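PDB 3TTG: putative aminomethyltransferase, which probably acts as a folate-binding enzyme of the glycine-cleavage T-protein family, although its own substrate and reaction are not established. Local coordinates for residues Phe80-Pro83 / Lys84-Leu88; Thr200-Ser203 / Leu204-Thr208; Ser220-Ala223 / Tyr224-Lys228; Leu298-Pro301 / Lys302-Asn305. All coordinates share one frame; numbering follows the deposited sequence.

Contact 1: residues Phe80-Pro83 / Lys84-Leu88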
loop_
_atom_site.group_PDB
_atom_site.type_symbol
_atom_site.label_atom_id
_atom_site.label_comp_id
_atom_site.label_asym_id
_atom_site.label_seq_id
_atom_site.Cartn_x
_atom_site.Cartn_y
_atom_site.Cartn_z
ATOM N N PHE A 80 -0.565 3.994 -11.843
ATOM C CA PHE A 80 -0.011 4.308 -13.161
ATOM C C PHE A 80 -0.184 3.047 -13.943
ATOM O O PHE A 80 0.393 1.994 -13.608
ATOM C CB PHE A 80 1.435 4.792 -13.087
ATOM C CG PHE A 80 1.557 6.111 -12.362
ATOM C CD1 PHE A 80 1.658 7.297 -13.066
ATOM C CD2 PHE A 80 1.417 6.176 -10.980
ATOM C CE1 PHE A 80 1.711 8.503 -12.407
ATOM C CE2 PHE A 80 1.455 7.384 -10.327
ATOM C CZ PHE A 80 1.580 8.534 -11.036
ATOM N N LEU A 81 -1.063 3.104 -14.907
ATOM C CA LEU A 81 -1.395 1.905 -15.682
ATOM C C LEU A 81 -0.785 1.886 -17.033
ATOM O O LEU A 81 -0.381 2.914 -17.528
ATOM C CB LEU A 81 -2.917 1.819 -15.840
ATOM C CG LEU A 81 -3.754 2.020 -14.546
ATOM C CD1 LEU A 81 -5.227 2.054 -14.841
ATOM C CD2 LEU A 81 -3.499 0.956 -13.532
ATOM N N ASN A 82 -0.740 0.689 -17.648
ATOM C CA ASN A 82 -0.362 0.543 -19.029
ATOM C C ASN A 82 -1.638 0.765 -19.861
ATOM O O ASN A 82 -2.716 0.824 -19.279
ATOM C CB ASN A 82 0.316 -0.820 -19.252
ATOM C CG ASN A 82 -0.561 -2.034 -19.208
ATOM O OD1 ASN A 82 -1.794 -1.977 -19.240
ATOM N ND2 ASN A 82 0.074 -3.158 -19.196
ATOM N N PRO A 83 -1.561 0.795 -21.199
ATOM C CA PRO A 83 -2.757 1.040 -22.034
ATOM C C PRO A 83 -3.931 0.030 -21.878
ATOM O O PRO A 83 -5.094 0.350 -22.198
ATOM C CB PRO A 83 -2.170 0.948 -23.443
ATOM C CG PRO A 83 -0.779 1.449 -23.276
ATOM C CD PRO A 83 -0.335 0.795 -22.035
ATOM N N LYS A 84 -3.611 -1.195 -21.446
ATOM C CA LYS A 84 -4.585 -2.231 -21.198
ATOM C C LYS A 84 -5.111 -2.151 -19.741
ATOM O O LYS A 84 -5.865 -3.009 -19.358
ATOM C CB LYS A 84 -3.983 -3.626 -21.469
ATOM C CG LYS A 84 -3.654 -3.893 -22.932
ATOM C CD LYS A 84 -4.790 -4.410 -23.698
ATOM C CE LYS A 84 -4.401 -4.858 -25.108
ATOM N NZ LYS A 84 -3.300 -5.877 -25.110
ATOM N N ALA A 85 -4.725 -1.122 -18.937
ATOM C CA ALA A 85 -5.207 -0.901 -17.591
ATOM C C ALA A 85 -4.652 -1.846 -16.550
ATOM O O ALA A 85 -5.132 -1.793 -15.427
ATOM C CB ALA A 85 -6.745 -0.882 -17.525
ATOM N N ARG A 86 -3.541 -2.536 -16.830
ATOM C CA ARG A 86 -2.838 -3.316 -15.817
ATOM C C ARG A 86 -1.935 -2.365 -15.013
ATOM O O ARG A 86 -1.470 -1.352 -15.523
ATOM C CB ARG A 86 -2.006 -4.437 -16.441
ATOM C CG ARG A 86 -2.783 -5.453 -17.285
ATOM C CD ARG A 86 -3.600 -6.337 -16.359
ATOM N NE ARG A 86 -4.275 -7.453 -17.054
ATOM C CZ ARG A 86 -3.711 -8.618 -17.369
ATOM N NH1 ARG A 86 -2.423 -8.842 -17.096
ATOM N NH2 ARG A 86 -4.420 -9.564 -17.976
ATOM N N ILE A 87 -1.700 -2.714 -13.775
ATOM C CA ILE A 87 -0.953 -1.892 -12.836
ATOM C C ILE A 87 0.545 -1.956 -13.112
ATOM O O ILE A 87 1.134 -3.021 -13.013
ATOM C CB ILE A 87 -1.236 -2.334 -11.377
ATOM C CG1 ILE A 87 -2.774 -2.176 -10.968
ATOM C CG2 ILE A 87 -0.275 -1.599 -10.367
ATOM C CD1 ILE A 87 -3.068 -2.963 -9.699
ATOM N N LEU A 88 1.174 -0.802 -13.312
ATOM C CA LEU A 88 2.628 -0.718 -13.428
ATOM C C LEU A 88 3.186 -0.259 -12.147
ATOM O O LEU A 88 4.155 -0.819 -11.686
ATOM C CB LEU A 88 3.074 0.237 -14.540
ATOM C CG LEU A 88 2.617 -0.116 -15.956
ATOM C CD1 LEU A 88 3.090 0.934 -16.939
ATOM C CD2 LEU A 88 3.157 -1.524 -16.383
#
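L81 and I87 pair as antiparallel, non-hydrogen-bonded residues, 4.8 Å between their CA atoms, where strand 75-81 turns back into strand 87-96. On one side of the pair L88 N bonds to F80 O at 2.9 Å; on the other N82 N bonds to R86 O. N82 to A85 form a type I turn, closed by A85 N on N82 O at 2.8 Å. With A85 at a positive phi of 74°, this is the tight hairpin of a type I turn plus G1 bulge, here with alanine in the bulge position.

The N82 side chain folds back into its own turn. CG sits between the backbone N and the carbonyl carbon (chi1 72°), which brings OD1 to 3.0 Å from R86 N, with the donor well above the carboxamide plane. K84 N makes a second, weak bond to OD1. ND2 lies alongside R86 CB at 3.7 Å, while R86 NH1 bonds to D239 O and its guanidinium makes a cation-pi contact with F242. L88 CD1 packs on N82 CB. L81 and I87 diverge but still meet, CD2 to CG1, at 4.1 Å, and L81 and A85 both touch V266 of helix 263-271.

One amide oxygen therefore draws two backbone N-H groups inward and ties the turn to the returning strand, whereas the buried A85 O has no partner in the model.

Contact 2: residues Thr200-Ser203 / Leu204-Thr208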
loop_
_atom_site.group_PDB
_atom_site.type_symbol
_atom_site.label_atom_id
_atom_site.label_comp_id
_atom_site.label_asym_id
_atom_site.label_seq_id
_atom_site.Cartn_x
_atom_site.Cartn_y
_atom_site.Cartn_z
ATOM N N THR A 200 15.845 12.357 15.192
ATOM C CA THR A 200 14.417 11.942 15.143
ATOM C C THR A 200 14.272 10.508 15.642
ATOM O O THR A 200 13.359 10.216 16.392
ATOM C CB THR A 200 13.869 12.105 13.738
ATOM O OG1 THR A 200 14.081 13.456 13.355
ATOM C CG2 THR A 200 12.352 11.781 13.621
ATOM N N GLN A 201 15.178 9.629 15.225
ATOM C CA GLN A 201 15.264 8.248 15.682
ATOM C C GLN A 201 15.381 8.161 17.229
ATOM O O GLN A 201 14.650 7.372 17.840
ATOM C CB GLN A 201 16.454 7.570 15.011
ATOM C CG GLN A 201 16.685 6.126 15.414
ATOM C CD GLN A 201 17.718 5.471 14.525
ATOM O OE1 GLN A 201 18.911 5.798 14.587
ATOM N NE2 GLN A 201 17.292 4.536 13.686
ATOM N N LYS A 202 16.294 8.939 17.832
ATOM C CA LYS A 202 16.520 9.025 19.297
ATOM C C LYS A 202 15.234 9.518 19.987
ATOM O O LYS A 202 14.761 8.883 20.945
ATOM C CB LYS A 202 17.713 9.964 19.598
ATOM C CG LYS A 202 18.031 10.171 21.089
ATOM C CD LYS A 202 18.690 8.958 21.712
ATOM C CE LYS A 202 19.152 9.224 23.140
ATOM N NZ LYS A 202 18.013 9.406 24.085
ATOM N N SER A 203 14.614 10.579 19.435
ATOM C CA SER A 203 13.330 11.069 19.935
ATOM C C SER A 203 12.266 9.971 19.880
ATOM O O SER A 203 11.611 9.725 20.887
ATOM C CB SER A 203 12.854 12.285 19.165
ATOM O OG SER A 203 13.635 13.410 19.550
ATOM N N LEU A 204 12.131 9.264 18.742
ATOM C CA LEU A 204 11.158 8.182 18.651
ATOM C C LEU A 204 11.445 7.009 19.581
ATOM O O LEU A 204 10.486 6.453 20.095
ATOM C CB LEU A 204 11.052 7.695 17.210
ATOM C CG LEU A 204 10.317 8.678 16.318
ATOM C CD1 LEU A 204 10.524 8.370 14.888
ATOM C CD2 LEU A 204 8.810 8.724 16.658
ATOM N N GLU A 205 12.722 6.645 19.838
ATOM C CA GLU A 205 13.068 5.543 20.751
ATOM C C GLU A 205 12.607 5.874 22.177
ATOM O O GLU A 205 12.083 5.008 22.874
ATOM C CB GLU A 205 14.595 5.263 20.746
ATOM C CG GLU A 205 15.099 4.523 19.512
ATOM C CD GLU A 205 16.597 4.599 19.259
ATOM O OE1 GLU A 205 17.343 5.079 20.146
ATOM O OE2 GLU A 205 17.024 4.159 18.165
ATOM N N ASP A 206 12.790 7.140 22.596
ATOM C CA ASP A 206 12.338 7.627 23.906
ATOM C C ASP A 206 10.812 7.546 23.994
ATOM O O ASP A 206 10.273 6.984 24.940
ATOM C CB ASP A 206 12.782 9.088 24.158
ATOM C CG ASP A 206 14.289 9.339 24.218
ATOM O OD1 ASP A 206 15.050 8.360 24.417
ATOM O OD2 ASP A 206 14.705 10.523 24.089
ATOM N N PHE A 207 10.122 8.062 22.976
ATOM C CA PHE A 207 8.666 8.053 22.937
ATOM C C PHE A 207 8.126 6.641 22.973
ATOM O O PHE A 207 7.172 6.375 23.694
ATOM C CB PHE A 207 8.125 8.787 21.701
ATOM C CG PHE A 207 6.677 9.164 21.863
ATOM C CD1 PHE A 207 6.319 10.350 22.478
ATOM C CD2 PHE A 207 5.674 8.303 21.465
ATOM C CE1 PHE A 207 4.976 10.688 22.649
ATOM C CE2 PHE A 207 4.335 8.643 21.628
ATOM C CZ PHE A 207 3.991 9.845 22.203
ATOM N N THR A 208 8.758 5.726 22.243
ATOM C CA THR A 208 8.348 4.321 22.200
ATOM C C THR A 208 8.469 3.675 23.574
ATOM O O THR A 208 7.506 3.071 24.033
ATOM C CB THR A 208 9.171 3.551 21.134
ATOM O OG1 THR A 208 8.721 3.975 19.853
ATOM C CG2 THR A 208 8.999 2.086 21.220
#
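The flat ends of Q201 and E205 lie with their planes 21° apart, but amide and carboxylate do not stack. What meets is E205 OE2 against the methylene CG of Q201, at 3.4 Å, so the contact is made by the stem of the glutamine. The other carboxylate, on D206, takes K202 NZ at OD1, 3.2 Å away, in a salt bridge whose hydrogen bond is weak, with OD2 only slightly farther off. K202 gets there by bends at chi2 (74°) and at the last torsion, which curl the chain toward the next turn. The F207 ring points off to V148 and S151 of helix 145-152.

All of this runs along helix 197-211, which lies against the mixed sheet of the folate-binding family region. Its i to i+4 ladder is regular: L204 N to T200 O is 2.8 Å and F207 N to S203 O is 3.1 Å. On the sheet-facing side T200 and L204 point the same way, CG2 to CD1 at 4.1 Å, and both rest on I138, while L204 also reaches L38. T200 OG1 turns back to Q196 O. One turn on, L204 O is gripped twice by T208, whose N and OG1 approach from opposite faces of the carbonyl plane, OG1 at 3.1 Å.

Contact 3: residues Ser220-Ala223 / Tyr224-Lys228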
loop_
_atom_site.group_PDB
_atom_site.type_symbol
_atom_site.label_atom_id
_atom_site.label_comp_id
_atom_site.label_asym_id
_atom_site.label_seq_id
_atom_site.Cartn_x
_atom_site.Cartn_y
_atom_site.Cartn_z
ATOM N N SER A 220 7.485 -8.497 11.400
ATOM C CA SER A 220 6.334 -8.043 12.197
ATOM C C SER A 220 5.612 -6.890 11.492
ATOM O O SER A 220 4.395 -6.827 11.535
ATOM C CB SER A 220 6.754 -7.633 13.607
ATOM O OG SER A 220 7.156 -8.781 14.337
ATOM N N TYR A 221 6.344 -5.972 10.870
ATOM C CA TYR A 221 5.724 -4.908 10.058
ATOM C C TYR A 221 4.829 -5.533 8.926
ATOM O O TYR A 221 3.648 -5.197 8.793
ATOM C CB TYR A 221 6.801 -3.997 9.481
ATOM C CG TYR A 221 6.227 -2.942 8.537
ATOM C CD1 TYR A 221 5.393 -1.925 9.014
ATOM C CD2 TYR A 221 6.430 -3.023 7.167
ATOM C CE1 TYR A 221 4.847 -0.973 8.153
ATOM C CE2 TYR A 221 5.895 -2.079 6.299
ATOM C CZ TYR A 221 5.108 -1.057 6.798
ATOM O OH TYR A 221 4.656 -0.119 5.920
ATOM N N LEU A 222 5.364 -6.487 8.185
ATOM C CA LEU A 222 4.610 -7.191 7.140
ATOM C C LEU A 222 3.414 -7.986 7.709
ATOM O O LEU A 222 2.370 -8.000 7.062
ATOM C CB LEU A 222 5.505 -8.121 6.295
ATOM C CG LEU A 222 5.764 -7.672 4.892
ATOM C CD1 LEU A 222 4.445 -7.752 4.040
ATOM C CD2 LEU A 222 6.311 -6.214 4.834
ATOM N N ALA A 223 3.568 -8.666 8.880
ATOM C CA ALA A 223 2.476 -9.364 9.537
ATOM C C ALA A 223 1.358 -8.365 9.871
ATOM O O ALA A 223 0.174 -8.630 9.592
ATOM C CB ALA A 223 2.985 -10.068 10.780
ATOM N N TYR A 224 1.742 -7.188 10.416
ATOM C CA TYR A 224 0.791 -6.154 10.754
ATOM C C TYR A 224 -0.007 -5.735 9.491
ATOM O O TYR A 224 -1.252 -5.695 9.518
ATOM C CB TYR A 224 1.512 -4.931 11.403
ATOM C CG TYR A 224 0.551 -3.801 11.673
ATOM C CD1 TYR A 224 -0.007 -3.619 12.930
ATOM C CD2 TYR A 224 0.214 -2.897 10.675
ATOM C CE1 TYR A 224 -0.935 -2.598 13.171
ATOM C CE2 TYR A 224 -0.712 -1.877 10.901
ATOM C CZ TYR A 224 -1.299 -1.742 12.149
ATOM O OH TYR A 224 -2.174 -0.704 12.394
ATOM N N LEU A 225 0.698 -5.425 8.395
ATOM C CA LEU A 225 0.007 -5.023 7.150
ATOM C C LEU A 225 -0.892 -6.144 6.618
ATOM O O LEU A 225 -2.006 -5.886 6.114
ATOM C CB LEU A 225 0.980 -4.604 6.040
ATOM C CG LEU A 225 1.844 -3.376 6.304
ATOM C CD1 LEU A 225 2.772 -3.154 5.132
ATOM C CD2 LEU A 225 1.020 -2.150 6.639
ATOM N N THR A 226 -0.426 -7.394 6.730
ATOM C CA THR A 226 -1.265 -8.539 6.238
ATOM C C THR A 226 -2.500 -8.709 7.137
ATOM O O THR A 226 -3.602 -8.966 6.615
ATOM C CB THR A 226 -0.446 -9.828 6.144
ATOM O OG1 THR A 226 0.758 -9.472 5.424
ATOM C CG2 THR A 226 -1.206 -10.952 5.371
ATOM N N GLU A 227 -2.333 -8.534 8.464
ATOM C CA GLU A 227 -3.473 -8.574 9.425
ATOM C C GLU A 227 -4.530 -7.488 9.095
ATOM O O GLU A 227 -5.726 -7.722 9.274
ATOM C CB GLU A 227 -2.978 -8.424 10.884
ATOM C CG GLU A 227 -2.378 -9.705 11.445
ATOM C CD GLU A 227 -1.618 -9.608 12.760
ATOM O OE1 GLU A 227 -1.236 -8.488 13.156
ATOM O OE2 GLU A 227 -1.431 -10.651 13.420
ATOM N N LYS A 228 -4.112 -6.357 8.534
ATOM C CA LYS A 228 -5.027 -5.280 8.070
ATOM C C LYS A 228 -5.562 -5.512 6.631
ATOM O O LYS A 228 -6.447 -4.775 6.195
ATOM C CB LYS A 228 -4.363 -3.906 8.139
ATOM C CG LYS A 228 -3.879 -3.549 9.551
ATOM C CD LYS A 228 -4.914 -3.630 10.668
ATOM C CE LYS A 228 -6.099 -2.737 10.497
ATOM N NZ LYS A 228 -7.071 -2.929 11.608
#
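L222 O is held twice by T226: OG1 donates to it at 2.7 Å and the backbone N at 2.9 Å, the two arriving from opposite faces of the carbonyl plane. The residues belong to helix 218-227 of the folate-binding family region, one side of which meets strands 306-316 and 321-329 of the C-terminal barrel region, and this is the familiar threonine bond back to the preceding turn. T226 OG1 also bonds to R312 NH2 and S314 OG of strand 306-316, so this hydroxyl is also one link to the barrel.

Neighbouring rungs are ordinary helical bonds, with E227 N to A223 O at 2.8 Å. E227 CG comes to 3.3 Å from A223 O, and the carboxylate beyond it is taken up by H33, T29 and S316.

On another side of the helix Y221 and L225 pack. The tyrosine CG lies anti to the backbone N (chi1 175°), sending the ring along the helix beside the leucine. Its OH bonds to R139 and its ring stacks with F39. L225 CG stands over one face as a CH-pi contact, 4.3 Å from the ring centroid, while its CD1 comes to 3.5 Å from Y221 CE2.

Contact 4: residues Leu298-Pro301 / Lys302-Asn305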
loop_
_atom_site.group_PDB
_atom_site.type_symbol
_atom_site.label_atom_id
_atom_site.label_comp_id
_atom_site.label_asym_id
_atom_site.label_seq_id
_atom_site.Cartn_x
_atom_site.Cartn_y
_atom_site.Cartn_z
ATOM N N LEU A 298 -3.970 -21.855 -6.555
ATOM C CA LEU A 298 -4.931 -22.472 -5.669
ATOM C C LEU A 298 -5.865 -23.295 -6.527
ATOM O O LEU A 298 -6.206 -22.866 -7.618
ATOM C CB LEU A 298 -5.706 -21.434 -4.828
ATOM C CG LEU A 298 -4.858 -20.563 -3.905
ATOM C CD1 LEU A 298 -5.664 -19.468 -3.311
ATOM C CD2 LEU A 298 -4.229 -21.395 -2.827
ATOM N N PHE A 299 -6.271 -24.470 -6.050
ATOM C CA PHE A 299 -7.123 -25.390 -6.795
ATOM C C PHE A 299 -8.427 -25.658 -6.092
ATOM O O PHE A 299 -8.473 -25.761 -4.867
ATOM C CB PHE A 299 -6.387 -26.741 -7.007
ATOM C CG PHE A 299 -5.152 -26.603 -7.858
ATOM C CD1 PHE A 299 -5.222 -26.714 -9.236
ATOM C CD2 PHE A 299 -3.907 -26.402 -7.276
ATOM C CE1 PHE A 299 -4.069 -26.579 -10.032
ATOM C CE2 PHE A 299 -2.765 -26.246 -8.063
ATOM C CZ PHE A 299 -2.853 -26.321 -9.439
ATOM N N ASN A 300 -9.470 -25.867 -6.889
ATOM C CA ASN A 300 -10.798 -26.267 -6.433
ATOM C C ASN A 300 -10.757 -27.776 -6.051
ATOM O O ASN A 300 -10.506 -28.609 -6.943
ATOM C CB ASN A 300 -11.797 -26.011 -7.597
ATOM C CG ASN A 300 -13.237 -26.395 -7.353
ATOM O OD1 ASN A 300 -13.644 -26.784 -6.252
ATOM N ND2 ASN A 300 -14.046 -26.285 -8.397
ATOM N N PRO A 301 -11.012 -28.148 -4.767
ATOM C CA PRO A 301 -10.993 -29.572 -4.372
ATOM C C PRO A 301 -11.985 -30.488 -5.124
ATOM O O PRO A 301 -11.682 -31.648 -5.253
ATOM C CB PRO A 301 -11.322 -29.527 -2.868
ATOM C CG PRO A 301 -11.104 -28.169 -2.457
ATOM C CD PRO A 301 -11.340 -27.296 -3.614
ATOM N N LYS A 302 -13.117 -29.972 -5.644
ATOM C CA LYS A 302 -14.125 -30.776 -6.379
ATOM C C LYS A 302 -13.594 -31.361 -7.701
ATOM O O LYS A 302 -13.539 -32.577 -7.844
ATOM C CB LYS A 302 -15.381 -29.926 -6.718
ATOM C CG LYS A 302 -16.444 -29.846 -5.628
ATOM C CD LYS A 302 -16.165 -28.807 -4.552
ATOM C CE LYS A 302 -17.411 -28.525 -3.728
ATOM N NZ LYS A 302 -17.948 -29.743 -3.048
ATOM N N ASP A 303 -13.174 -30.481 -8.632
ATOM C CA ASP A 303 -12.714 -30.836 -9.979
ATOM C C ASP A 303 -11.195 -30.655 -10.225
ATOM O O ASP A 303 -10.710 -31.080 -11.275
ATOM C CB ASP A 303 -13.503 -30.024 -11.031
ATOM C CG ASP A 303 -13.537 -28.522 -10.871
ATOM O OD1 ASP A 303 -12.685 -27.981 -10.140
ATOM O OD2 ASP A 303 -14.424 -27.885 -11.471
ATOM N N GLY A 304 -10.456 -30.049 -9.293
ATOM C CA GLY A 304 -9.018 -29.860 -9.483
ATOM C C GLY A 304 -8.633 -28.729 -10.422
ATOM O O GLY A 304 -7.480 -28.628 -10.835
ATOM N N ASN A 305 -9.592 -27.894 -10.802
ATOM C CA ASN A 305 -9.345 -26.732 -11.637
ATOM C C ASN A 305 -8.777 -25.576 -10.792
ATOM O O ASN A 305 -8.968 -25.522 -9.575
ATOM C CB ASN A 305 -10.639 -26.291 -12.321
ATOM C CG ASN A 305 -11.120 -27.245 -13.383
ATOM O OD1 ASN A 305 -10.502 -28.274 -13.688
ATOM N ND2 ASN A 305 -12.231 -26.901 -13.987
#
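Backbone bonds close the loop between N300 and the residues after it. N300 N donates to N305 O at 2.8 Å along a nearly straight N-H line of 176°, and N300 O takes G304 N, also at 2.8 Å. Between them P301 to G304 make the bend, with G304 at a positive phi that glycine adopts readily. F299 CA adds a CA-H...O contact to N305 O, at 3.3 Å.

Two side-chain oxygens accept backbone N-H groups of the bend. N300 OD1 receives K302 N at 3.3 Å, with the donor well above the carboxamide plane. D303 OD1 takes N305 N at 3.2 Å, an Asx turn; the first torsion, 53°, places the carboxylate between its own backbone N and carbonyl carbon and so close to the chain ahead. Strand 296-299 and strand 306-316 are neighbours in the antiparallel sheet of the C-terminal barrel family region, and this is the hairpin loop joining them: four residues, with an i to i+4 bond inside the closing pair.

Polar side chains also come together without a proper bond. N300 ND2 lies 2.8 Å from D303 OD1, but the angle is poor, and the amide and carboxylate planes stand 76° apart. The attraction there is probably electrostatic.

The remaining contacts are carbon against oxygen: K302 CB passes N300 OD1, and the F299 ring brings CD1 to 3.4 Å from G304 O. Outside the loop, the N300 side chain touches F332, while L298 packs on L341.

How the contacts relate
Contacts 1 and 4 are hairpin bends and contacts 2 and 3 single helices; the first two close strands while the others run i to i+4 ladders. Contact 3 is buried: its polar groups are met by neighbours from both family regions. Contact 2 lies on the surface, with a lysine-aspartate salt bridge among its exposed side chains and apolar ones toward the sheet. The two bends lie about 17 Å apart at their nearest atoms. An asparagine oxygen accepts two backbone N-H groups in contact 1 and one in contact 4; contact 1 packs against other parts of the fold, whereas contact 4 sits far out, its loop mostly exposed, about 50 Å from contact 2 between centres.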